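Local coordinates for protein adenylation domain (Streptomyces sp., PDB 5N9X) that belongs to the ANL clan of AMP-binding enzymes and holds adenosine-5'-triphosphate and threonine in its pockets, at residues K287-A297 with L325-S335; L341-V349 with E360-V371. One frame throughout, in Å; residues are numbered along the deposited sequence.

Contact 1. Residues K287-A297 with L325-S335; sequences KLTPAVVRPWA and LTEDDLAAEDS. With ATP (adenosine-5'-triphosphate), chain D.
Ser-335 donates its hydroxyl to the carbonyl of Leu-288, with 3.0 Å between Ser-335 OG and Leu-288 O. The C=O...OG angle is 125° and the donor stands above the carbonyl plane, so the bond is not aligned with a lone pair. With chi1 at -163°, the hydroxyl swings opposite the serine N and reaches the Leu-288 carbonyl. A water completes the junction: it accepts from Leu-288 N at 2.9 Å and donates to Ser-335 OG at 2.8 Å. Both backbone polar atoms of Leu-288 are thereby served, and the serine oxygen acts as donor and acceptor at once.

On the more exposed side, Arg-294 NH2 forms a salt bridge with Glu-333 OE2, 3.3 Å. The exact placement of the guanidinium is doubtful, because NH1 is modelled too close to Leu-330 O. Within the loop, Asp-329 OD2 receives Thr-326 N at 2.8 Å and also bonds His-323 NE2, which ties the loop to the end of strand 321-324.

The Pro-290 ring is set against the loop backbone, its CG 3.2 Å from Asp-329 O. Val-293 and Leu-325 meet tip to tip, while Leu-330 crosses Val-293 at about a right angle and sends CD1 to Ala-297 CB, 3.7 Å away.

Lys-287 CA approaches ATP C2, and its NZ bonds weakly to Gln-419 O. Leu-288 and Ser-335 thus satisfy each other with the water's help, fixing the loop end next to the residue that touches the adenine, whereas the Val-293, Leu-325, Leu-330 and Ala-297 contacts carry no directional bonds.

Contact 2. Residues L341-V349 with E360-V371; sequences LPGFTHRIV and EPGELWLAGPQV
Thr-345 and Ala-367 open an antiparallel pairing in which six backbone hydrogen bonds join strands 345-349 and 362-367, whose axes run 162° apart. Thr-345/Ala-367, Arg-347/Trp-365 and Val-349/Glu-363 are the hydrogen-bonded pairs; His-346/Leu-366 and Ile-348/Leu-364 are non-hydrogen-bonded. Ala-367 N lies 2.8 Å from Thr-345 O. The longest of the six, from Arg-347 N to Trp-365 O, measures 3.2 Å.

Aromatic rings take part in several of the side-chain contacts. Val-349 CG2 sits 3.5 Å from the centroid of the five-membered ring of Trp-365, only 5° off its normal, a clear CH-pi contact. Arg-347 runs alongside the indole and brings NH1 to 3.3 Å from Trp-365 CZ3; the guanidinium stands nearly perpendicular to the ring and meets CZ3 at its own edge. The arginine chain bends at chi3 (77°), and its NE forms a salt bridge with Asp-355 while NH2 bonds to Gly-353 O. Beyond the strands, Gln-370 crosses Phe-344 at about a right angle, with OE1 3.4 Å from Phe-344 CE2.

Among polar side chains, Trp-365 NE1 bonds weakly to Glu-363 OE1 at 3.3 Å, and Gln-370 NE2 is held by the carbonyls of His-319 and Thr-316.

Strand 362-367 lies between 345-349 and the antiparallel strand 400-410, where His-403 stacks on Trp-365. Leu-364 and Ile-348 touch Leu-416 of strand 416-421, while Leu-341 and Gln-370 pack on helix 181-191.

Overall arrangement
Contact 1 closes before contact 2 opens along the chain, and both belong to the AMP-binding part of the protein. Their centres are 24 Å apart and their nearest atoms about 10 Å, so they do not touch. Strand 336-340 leads from the loop of contact 1 to the turn that begins contact 2. It belongs to the same branched mixed sheet as strands 345-349 and 362-367, the connection running through 416-421 and 400-410. Contact 1 reaches the ATP directly through Lys-287, whereas in contact 2 the Leu-364 side chain stays about 8 Å from it, a second-shell distance. The two contacts are thus separate parts of one branched sheet region.

Contact 1. Residues K287-A297 with L325-S335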
loop_
_atom_site.group_PDB
_atom_site.type_symbol
_atom_site.label_atom_id
_atom_site.label_comp_id
_atom_site.label_asym_id
_atom_site.label_seq_id
_atom_site.Cartn_x
_atom_site.Cartn_y
_atom_site.Cartn_z
ATOM N N LYS A 287 -10.473 -3.578 -2.003
ATOM C CA LYS A 287 -11.617 -3.515 -2.904
ATOM C C LYS A 287 -12.483 -2.314 -2.546
ATOM O O LYS A 287 -12.987 -2.231 -1.433
ATOM C CB LYS A 287 -12.422 -4.810 -2.824
ATOM C CG LYS A 287 -13.586 -4.918 -3.791
ATOM C CD LYS A 287 -14.580 -5.982 -3.314
ATOM C CE LYS A 287 -15.768 -6.129 -4.267
ATOM N NZ LYS A 287 -15.764 -7.462 -4.954
ATOM N N LEU A 288 -12.645 -1.375 -3.468
ATOM C CA LEU A 288 -13.429 -0.175 -3.178
ATOM C C LEU A 288 -14.891 -0.365 -3.628
ATOM O O LEU A 288 -15.159 -0.515 -4.820
ATOM C CB LEU A 288 -12.783 1.049 -3.852
ATOM C CG LEU A 288 -13.383 2.452 -3.670
ATOM C CD1 LEU A 288 -13.211 2.997 -2.243
ATOM C CD2 LEU A 288 -12.828 3.453 -4.697
ATOM N N THR A 289 -15.824 -0.409 -2.672
ATOM C CA THR A 289 -17.244 -0.558 -2.992
ATOM C C THR A 289 -17.885 0.812 -3.136
ATOM O O THR A 289 -17.574 1.737 -2.381
ATOM C CB THR A 289 -18.033 -1.349 -1.928
ATOM O OG1 THR A 289 -17.895 -0.705 -0.659
ATOM C CG2 THR A 289 -17.553 -2.788 -1.832
ATOM N N PRO A 290 -18.778 0.945 -4.121
ATOM C CA PRO A 290 -19.546 2.180 -4.339
ATOM C C PRO A 290 -20.149 2.763 -3.061
ATOM O O PRO A 290 -20.147 3.978 -2.890
ATOM C CB PRO A 290 -20.644 1.734 -5.314
ATOM C CG PRO A 290 -19.978 0.598 -6.105
ATOM C CD PRO A 290 -19.085 -0.103 -5.118
ATOM N N ALA A 291 -20.652 1.911 -2.177
ATOM C CA ALA A 291 -21.272 2.367 -0.943
ATOM C C ALA A 291 -20.348 3.255 -0.099
ATOM O O ALA A 291 -20.775 4.284 0.423
ATOM C CB ALA A 291 -21.728 1.172 -0.133
ATOM N N VAL A 292 -19.096 2.835 0.056
ATOM C CA VAL A 292 -18.060 3.618 0.730
ATOM C C VAL A 292 -17.931 5.056 0.156
ATOM O O VAL A 292 -17.720 6.014 0.897
ATOM C CB VAL A 292 -16.690 2.871 0.653
ATOM C CG1 VAL A 292 -15.540 3.809 0.821
ATOM C CG2 VAL A 292 -16.620 1.788 1.703
ATOM N N VAL A 293 -18.112 5.203 -1.152
ATOM C CA VAL A 293 -17.923 6.481 -1.845
ATOM C C VAL A 293 -19.167 7.417 -1.877
ATOM O O VAL A 293 -19.015 8.648 -1.960
ATOM C CB VAL A 293 -17.429 6.203 -3.304
ATOM C CG1 VAL A 293 -17.415 7.469 -4.174
ATOM C CG2 VAL A 293 -16.033 5.536 -3.279
ATOM N N ARG A 294 -20.379 6.854 -1.780
ATOM C CA ARG A 294 -21.619 7.641 -1.911
ATOM C C ARG A 294 -21.703 8.849 -0.950
ATOM O O ARG A 294 -22.008 9.959 -1.392
ATOM C CB ARG A 294 -22.866 6.743 -1.727
ATOM C CG ARG A 294 -22.995 5.568 -2.715
ATOM C CD ARG A 294 -24.390 4.936 -2.692
ATOM N NE ARG A 294 -24.347 3.470 -2.619
ATOM C CZ ARG A 294 -24.499 2.643 -3.650
ATOM N NH1 ARG A 294 -24.712 3.125 -4.865
ATOM N NH2 ARG A 294 -24.426 1.329 -3.461
ATOM N N PRO A 295 -21.428 8.654 0.358
ATOM C CA PRO A 295 -21.569 9.823 1.242
ATOM C C PRO A 295 -20.640 10.964 0.861
ATOM O O PRO A 295 -21.058 12.121 0.867
ATOM C CB PRO A 295 -21.198 9.280 2.625
ATOM C CG PRO A 295 -21.306 7.812 2.521
ATOM C CD PRO A 295 -21.013 7.451 1.102
ATOM N N TRP A 296 -19.392 10.643 0.531
ATOM C CA TRP A 296 -18.490 11.653 -0.015
ATOM C C TRP A 296 -19.098 12.363 -1.217
ATOM O O TRP A 296 -19.125 13.590 -1.269
ATOM C CB TRP A 296 -17.167 11.036 -0.431
ATOM C CG TRP A 296 -16.125 12.044 -0.812
ATOM C CD1 TRP A 296 -15.866 12.526 -2.057
ATOM C CD2 TRP A 296 -15.196 12.683 0.067
ATOM N NE1 TRP A 296 -14.833 13.432 -2.009
ATOM C CE2 TRP A 296 -14.407 13.547 -0.713
ATOM C CE3 TRP A 296 -14.954 12.601 1.437
ATOM C CZ2 TRP A 296 -13.389 14.325 -0.166
ATOM C CZ3 TRP A 296 -13.953 13.380 1.982
ATOM C CH2 TRP A 296 -13.180 14.233 1.180
ATOM N N ALA A 297 -19.586 11.583 -2.176
ATOM C CA ALA A 297 -19.978 12.126 -3.465
ATOM C C ALA A 297 -21.191 13.061 -3.373
ATOM O O ALA A 297 -21.319 13.991 -4.160
ATOM C CB ALA A 297 -20.245 10.997 -4.449
ATOM N N LEU A 325 -13.481 7.720 -10.857
ATOM C CA LEU A 325 -14.856 7.434 -10.495
ATOM C C LEU A 325 -15.873 8.379 -11.186
ATOM O O LEU A 325 -15.630 9.580 -11.339
ATOM C CB LEU A 325 -15.005 7.486 -8.975
ATOM C CG LEU A 325 -14.650 6.154 -8.309
ATOM C CD1 LEU A 325 -13.140 5.960 -8.252
ATOM C CD2 LEU A 325 -15.233 6.077 -6.915
ATOM N N THR A 326 -16.993 7.794 -11.625
ATOM C CA THR A 326 -18.095 8.505 -12.283
ATOM C C THR A 326 -19.406 8.194 -11.575
ATOM O O THR A 326 -19.460 7.274 -10.757
ATOM C CB THR A 326 -18.237 8.118 -13.771
ATOM O OG1 THR A 326 -18.826 6.813 -13.875
ATOM C CG2 THR A 326 -16.883 8.150 -14.474
ATOM N N GLU A 327 -20.458 8.943 -11.895
ATOM C CA GLU A 327 -21.777 8.680 -11.319
ATOM C C GLU A 327 -22.236 7.238 -11.546
ATOM O O GLU A 327 -22.759 6.617 -10.627
ATOM C CB GLU A 327 -22.812 9.654 -11.878
ATOM C CG GLU A 327 -22.524 11.121 -11.536
ATOM C CD GLU A 327 -22.789 11.480 -10.069
ATOM O OE1 GLU A 327 -23.216 10.601 -9.286
ATOM O OE2 GLU A 327 -22.541 12.646 -9.690
ATOM N N ASP A 328 -22.003 6.695 -12.739
ATOM C CA ASP A 328 -22.408 5.320 -13.062
ATOM C C ASP A 328 -21.897 4.286 -12.054
ATOM O O ASP A 328 -22.613 3.332 -11.705
ATOM C CB ASP A 328 -21.923 4.924 -14.464
ATOM C CG ASP A 328 -22.912 5.291 -15.557
ATOM O OD1 ASP A 328 -23.623 6.317 -15.416
ATOM O OD2 ASP A 328 -22.982 4.536 -16.557
ATOM N N ASP A 329 -20.666 4.472 -11.582
ATOM C CA ASP A 329 -20.075 3.532 -10.624
ATOM C C ASP A 329 -20.829 3.507 -9.295
ATOM O O ASP A 329 -20.699 2.559 -8.526
ATOM C CB ASP A 329 -18.597 3.865 -10.372
ATOM C CG ASP A 329 -17.813 4.065 -11.653
ATOM O OD1 ASP A 329 -18.001 3.277 -12.608
ATOM O OD2 ASP A 329 -16.999 5.011 -11.702
ATOM N N LEU A 330 -21.622 4.539 -9.026
ATOM C CA LEU A 330 -22.416 4.576 -7.797
ATOM C C LEU A 330 -23.819 4.007 -7.973
ATOM O O LEU A 330 -24.586 3.932 -7.007
ATOM C CB LEU A 330 -22.526 5.998 -7.262
ATOM C CG LEU A 330 -21.243 6.809 -7.099
ATOM C CD1 LEU A 330 -21.552 8.089 -6.355
ATOM C CD2 LEU A 330 -20.171 6.007 -6.373
ATOM N N ALA A 331 -24.171 3.597 -9.188
ATOM C CA ALA A 331 -25.496 3.024 -9.402
ATOM C C ALA A 331 -25.477 1.552 -9.052
ATOM O O ALA A 331 -26.329 1.074 -8.294
ATOM C CB ALA A 331 -25.952 3.221 -10.818
ATOM N N ALA A 332 -24.502 0.828 -9.596
ATOM C CA ALA A 332 -24.385 -0.602 -9.334
ATOM C C ALA A 332 -23.493 -0.827 -8.134
ATOM O O ALA A 332 -23.078 0.123 -7.481
ATOM C CB ALA A 332 -23.834 -1.329 -10.537
ATOM N N GLU A 333 -23.193 -2.084 -7.843
ATOM C CA GLU A 333 -22.291 -2.380 -6.751
ATOM C C GLU A 333 -21.025 -3.044 -7.258
ATOM O O GLU A 333 -20.466 -3.906 -6.591
ATOM C CB GLU A 333 -22.983 -3.255 -5.709
ATOM C CG GLU A 333 -22.848 -2.713 -4.298
ATOM C CD GLU A 333 -24.084 -2.936 -3.468
ATOM O OE1 GLU A 333 -24.528 -4.103 -3.359
ATOM O OE2 GLU A 333 -24.612 -1.931 -2.933
ATOM N N ASP A 334 -20.578 -2.624 -8.438
ATOM C CA ASP A 334 -19.357 -3.153 -9.022
ATOM C C ASP A 334 -18.114 -2.323 -8.670
ATOM O O ASP A 334 -18.158 -1.085 -8.570
ATOM C CB ASP A 334 -19.508 -3.270 -10.544
ATOM C CG ASP A 334 -20.105 -4.612 -10.974
ATOM O OD1 ASP A 334 -19.412 -5.638 -10.795
ATOM O OD2 ASP A 334 -21.253 -4.641 -11.485
ATOM N N SER A 335 -17.007 -3.035 -8.477
ATOM C CA SER A 335 -15.713 -2.432 -8.184
ATOM C C SER A 335 -14.856 -2.243 -9.433
ATOM O O SER A 335 -14.094 -3.141 -9.818
ATOM C CB SER A 335 -14.958 -3.297 -7.178
ATOM O OG SER A 335 -13.901 -2.562 -6.594
HETATM P PG ATP D . 1.078 -10.171 -0.709
HETATM O O1G ATP D . 0.240 -10.965 -1.705
HETATM O O2G ATP D . 1.791 -11.013 0.303
HETATM O O3G ATP D . 2.050 -9.188 -1.339
HETATM P PB ATP D . -0.779 -7.979 -0.153
HETATM O O1B ATP D . -1.830 -8.502 -1.137
HETATM O O2B ATP D . -1.189 -7.102 0.986
HETATM O O3B ATP D . 0.029 -9.334 0.260
HETATM P PA ATP D . 0.329 -5.776 -1.421
HETATM O O1A ATP D . 1.133 -5.712 -2.698
HETATM O O2A ATP D . 0.601 -4.730 -0.345
HETATM O O3A ATP D . 0.473 -7.254 -0.840
HETATM O "O5'" ATP D . -1.284 -5.840 -1.684
HETATM C "C5'" ATP D . -1.905 -5.924 -2.967
HETATM C "C4'" ATP D . -3.243 -6.658 -2.858
HETATM O "O4'" ATP D . -4.283 -5.780 -2.454
HETATM C "C3'" ATP D . -3.698 -7.347 -4.132
HETATM O "O3'" ATP D . -3.478 -8.741 -3.949
HETATM C "C2'" ATP D . -5.174 -7.067 -4.250
HETATM O "O2'" ATP D . -5.883 -8.236 -3.845
HETATM C "C1'" ATP D . -5.463 -5.972 -3.245
HETATM N N9 ATP D . -5.804 -4.680 -3.916
HETATM C C8 ATP D . -4.947 -3.653 -4.118
HETATM N N7 ATP D . -5.532 -2.605 -4.743
HETATM C C5 ATP D . -6.815 -2.949 -4.948
HETATM C C6 ATP D . -7.988 -2.285 -5.561
HETATM N N6 ATP D . -7.874 -1.045 -6.074
HETATM N N1 ATP D . -9.152 -2.963 -5.594
HETATM C C2 ATP D . -9.230 -4.216 -5.101
HETATM N N3 ATP D . -8.218 -4.891 -4.512
HETATM C C4 ATP D . -6.993 -4.318 -4.409
HETATM O O HOH W 1 -11.311 -1.639 -6.055
#

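Contact 2. Residues L341-V349 with E360-V371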
loop_
_atom_site.group_PDB
_atom_site.type_symbol
_atom_site.label_atom_id
_atom_site.label_comp_id
_atom_site.label_asym_id
_atom_site.label_seq_id
_atom_site.Cartn_x
_atom_site.Cartn_y
_atom_site.Cartn_z
ATOM N N LEU A 341 -2.013 0.565 -16.214
ATOM C CA LEU A 341 -1.172 1.719 -16.572
ATOM C C LEU A 341 -0.452 1.491 -17.891
ATOM O O LEU A 341 -0.123 0.354 -18.223
ATOM C CB LEU A 341 -0.161 2.035 -15.465
ATOM C CG LEU A 341 -0.843 2.278 -14.118
ATOM C CD1 LEU A 341 0.142 2.354 -12.937
ATOM C CD2 LEU A 341 -1.705 3.552 -14.204
ATOM N N PRO A 342 -0.242 2.580 -18.662
ATOM C CA PRO A 342 0.434 2.548 -19.967
ATOM C C PRO A 342 1.597 1.560 -20.074
ATOM O O PRO A 342 1.706 0.877 -21.093
ATOM C CB PRO A 342 0.918 3.995 -20.134
ATOM C CG PRO A 342 -0.196 4.782 -19.527
ATOM C CD PRO A 342 -0.804 3.917 -18.401
ATOM N N GLY A 343 2.446 1.437 -19.073
ATOM C CA GLY A 343 3.547 0.483 -19.258
ATOM C C GLY A 343 3.179 -1.000 -19.414
ATOM O O GLY A 343 3.940 -1.790 -19.979
ATOM N N PHE A 344 2.012 -1.375 -18.897
ATOM C CA PHE A 344 1.608 -2.772 -18.772
ATOM C C PHE A 344 0.976 -3.427 -19.977
ATOM O O PHE A 344 0.142 -2.834 -20.668
ATOM C CB PHE A 344 0.604 -2.918 -17.627
ATOM C CG PHE A 344 1.178 -2.617 -16.299
ATOM C CD1 PHE A 344 1.864 -3.607 -15.607
ATOM C CD2 PHE A 344 1.027 -1.355 -15.720
ATOM C CE1 PHE A 344 2.406 -3.346 -14.364
ATOM C CE2 PHE A 344 1.568 -1.089 -14.476
ATOM C CZ PHE A 344 2.257 -2.085 -13.796
ATOM N N THR A 345 1.328 -4.688 -20.181
ATOM C CA THR A 345 0.432 -5.575 -20.915
ATOM C C THR A 345 -0.095 -6.596 -19.904
ATOM O O THR A 345 0.521 -6.827 -18.864
ATOM C CB THR A 345 1.109 -6.262 -22.113
ATOM O OG1 THR A 345 2.065 -7.211 -21.644
ATOM C CG2 THR A 345 1.795 -5.255 -22.968
ATOM N N HIS A 346 -1.238 -7.198 -20.201
ATOM C CA HIS A 346 -1.898 -8.081 -19.247
ATOM C C HIS A 346 -2.674 -9.212 -19.905
ATOM O O HIS A 346 -2.906 -9.205 -21.108
ATOM C CB HIS A 346 -2.839 -7.264 -18.361
ATOM C CG HIS A 346 -4.097 -6.835 -19.056
ATOM N ND1 HIS A 346 -4.107 -5.879 -20.053
ATOM C CD2 HIS A 346 -5.386 -7.221 -18.894
ATOM C CE1 HIS A 346 -5.345 -5.697 -20.472
ATOM N NE2 HIS A 346 -6.139 -6.499 -19.788
ATOM N N ARG A 347 -3.066 -10.179 -19.082
ATOM C CA ARG A 347 -3.884 -11.316 -19.475
ATOM C C ARG A 347 -4.927 -11.502 -18.372
ATOM O O ARG A 347 -4.679 -11.157 -17.219
ATOM C CB ARG A 347 -3.025 -12.590 -19.646
ATOM C CG ARG A 347 -2.234 -12.707 -20.959
ATOM C CD ARG A 347 -1.578 -14.095 -21.120
ATOM N NE ARG A 347 -2.528 -15.148 -21.519
ATOM C CZ ARG A 347 -2.542 -16.402 -21.053
ATOM N NH1 ARG A 347 -1.659 -16.809 -20.157
ATOM N NH2 ARG A 347 -3.457 -17.254 -21.490
ATOM N N ILE A 348 -6.089 -12.026 -18.727
ATOM C CA ILE A 348 -7.067 -12.467 -17.753
ATOM C C ILE A 348 -7.200 -13.956 -17.996
ATOM O O ILE A 348 -7.668 -14.356 -19.050
ATOM C CB ILE A 348 -8.413 -11.749 -17.918
ATOM C CG1 ILE A 348 -8.182 -10.239 -18.037
ATOM C CG2 ILE A 348 -9.321 -12.064 -16.761
ATOM C CD1 ILE A 348 -9.436 -9.409 -18.352
ATOM N N VAL A 349 -6.765 -14.771 -17.036
ATOM C CA VAL A 349 -6.461 -16.172 -17.308
ATOM C C VAL A 349 -7.347 -17.177 -16.552
ATOM O O VAL A 349 -7.563 -17.074 -15.342
ATOM C CB VAL A 349 -4.972 -16.470 -16.995
ATOM C CG1 VAL A 349 -4.488 -17.662 -17.782
ATOM C CG2 VAL A 349 -4.112 -15.270 -17.353
ATOM N N GLU A 360 -16.181 -12.578 -18.267
ATOM C CA GLU A 360 -15.755 -13.782 -17.568
ATOM C C GLU A 360 -14.609 -13.485 -16.598
ATOM O O GLU A 360 -13.629 -12.840 -16.965
ATOM C CB GLU A 360 -15.343 -14.859 -18.569
ATOM C CG GLU A 360 -15.250 -16.238 -17.984
ATOM C CD GLU A 360 -14.219 -17.097 -18.683
ATOM O OE1 GLU A 360 -13.971 -16.900 -19.899
ATOM O OE2 GLU A 360 -13.667 -17.982 -18.005
ATOM N N PRO A 361 -14.747 -13.937 -15.348
ATOM C CA PRO A 361 -13.722 -13.782 -14.307
ATOM C C PRO A 361 -12.501 -14.658 -14.575
ATOM O O PRO A 361 -12.672 -15.779 -15.037
ATOM C CB PRO A 361 -14.435 -14.245 -13.025
ATOM C CG PRO A 361 -15.900 -14.174 -13.340
ATOM C CD PRO A 361 -16.002 -14.486 -14.808
ATOM N N GLY A 362 -11.304 -14.162 -14.292
ATOM C CA GLY A 362 -10.108 -14.976 -14.384
ATOM C C GLY A 362 -8.988 -14.332 -13.599
ATOM O O GLY A 362 -9.173 -13.244 -13.054
ATOM N N GLU A 363 -7.832 -14.989 -13.537
ATOM C CA GLU A 363 -6.668 -14.420 -12.860
ATOM C C GLU A 363 -5.939 -13.348 -13.690
ATOM O O GLU A 363 -5.553 -13.582 -14.852
ATOM C CB GLU A 363 -5.670 -15.521 -12.467
ATOM C CG GLU A 363 -4.462 -14.957 -11.704
ATOM C CD GLU A 363 -3.457 -16.008 -11.243
ATOM O OE1 GLU A 363 -3.470 -17.147 -11.764
ATOM O OE2 GLU A 363 -2.640 -15.686 -10.353
ATOM N N LEU A 364 -5.720 -12.181 -13.082
ATOM C CA LEU A 364 -4.986 -11.131 -13.775
ATOM C C LEU A 364 -3.489 -11.401 -13.730
ATOM O O LEU A 364 -2.936 -11.696 -12.665
ATOM C CB LEU A 364 -5.294 -9.760 -13.186
ATOM C CG LEU A 364 -4.439 -8.582 -13.641
ATOM C CD1 LEU A 364 -4.943 -8.032 -14.958
ATOM C CD2 LEU A 364 -4.497 -7.507 -12.594
ATOM N N TRP A 365 -2.871 -11.337 -14.913
ATOM C CA TRP A 365 -1.427 -11.431 -15.105
ATOM C C TRP A 365 -0.945 -10.071 -15.613
ATOM O O TRP A 365 -1.684 -9.401 -16.349
ATOM C CB TRP A 365 -1.064 -12.539 -16.109
ATOM C CG TRP A 365 -1.244 -13.950 -15.589
ATOM C CD1 TRP A 365 -1.937 -14.332 -14.477
ATOM C CD2 TRP A 365 -0.727 -15.166 -16.175
ATOM N NE1 TRP A 365 -1.891 -15.699 -14.334
ATOM C CE2 TRP A 365 -1.156 -16.236 -15.359
ATOM C CE3 TRP A 365 0.057 -15.451 -17.308
ATOM C CZ2 TRP A 365 -0.832 -17.575 -15.642
ATOM C CZ3 TRP A 365 0.375 -16.780 -17.585
ATOM C CH2 TRP A 365 -0.071 -17.822 -16.755
ATOM N N LEU A 366 0.265 -9.659 -15.216
ATOM C CA LEU A 366 0.806 -8.342 -15.590
ATOM C C LEU A 366 2.280 -8.393 -16.052
ATOM O O LEU A 366 3.139 -8.986 -15.398
ATOM C CB LEU A 366 0.674 -7.346 -14.422
ATOM C CG LEU A 366 -0.699 -6.990 -13.833
ATOM C CD1 LEU A 366 -0.560 -6.187 -12.542
ATOM C CD2 LEU A 366 -1.557 -6.207 -14.842
ATOM N N ALA A 367 2.556 -7.757 -17.185
ATOM C CA ALA A 367 3.916 -7.644 -17.696
ATOM C C ALA A 367 4.261 -6.185 -17.952
ATOM O O ALA A 367 3.372 -5.380 -18.255
ATOM C CB ALA A 367 4.070 -8.437 -18.959
ATOM N N GLY A 368 5.548 -5.848 -17.871
ATOM C CA GLY A 368 5.995 -4.492 -18.155
ATOM C C GLY A 368 7.147 -4.021 -17.271
ATOM O O GLY A 368 7.616 -4.756 -16.404
ATOM N N PRO A 369 7.592 -2.771 -17.469
ATOM C CA PRO A 369 8.757 -2.227 -16.751
ATOM C C PRO A 369 8.534 -1.943 -15.256
ATOM O O PRO A 369 9.519 -1.692 -14.562
ATOM C CB PRO A 369 9.048 -0.933 -17.513
ATOM C CG PRO A 369 7.695 -0.508 -18.049
ATOM C CD PRO A 369 6.998 -1.792 -18.401
ATOM N N GLN A 370 7.294 -1.977 -14.766
ATOM C CA GLN A 370 7.045 -1.826 -13.327
ATOM C C GLN A 370 7.082 -3.153 -12.567
ATOM O O GLN A 370 7.099 -3.172 -11.335
ATOM C CB GLN A 370 5.694 -1.160 -13.060
ATOM C CG GLN A 370 5.638 0.335 -13.283
ATOM C CD GLN A 370 4.208 0.872 -13.144
ATOM O OE1 GLN A 370 3.682 1.529 -14.062
ATOM N NE2 GLN A 370 3.573 0.587 -11.993
ATOM N N VAL A 371 7.052 -4.263 -13.290
ATOM C CA VAL A 371 7.089 -5.556 -12.626
ATOM C C VAL A 371 8.482 -5.847 -12.006
ATOM O O VAL A 371 9.503 -5.860 -12.698
ATOM C CB VAL A 371 6.694 -6.710 -13.593
ATOM C CG1 VAL A 371 6.699 -8.039 -12.851
ATOM C CG2 VAL A 371 5.310 -6.448 -14.231
#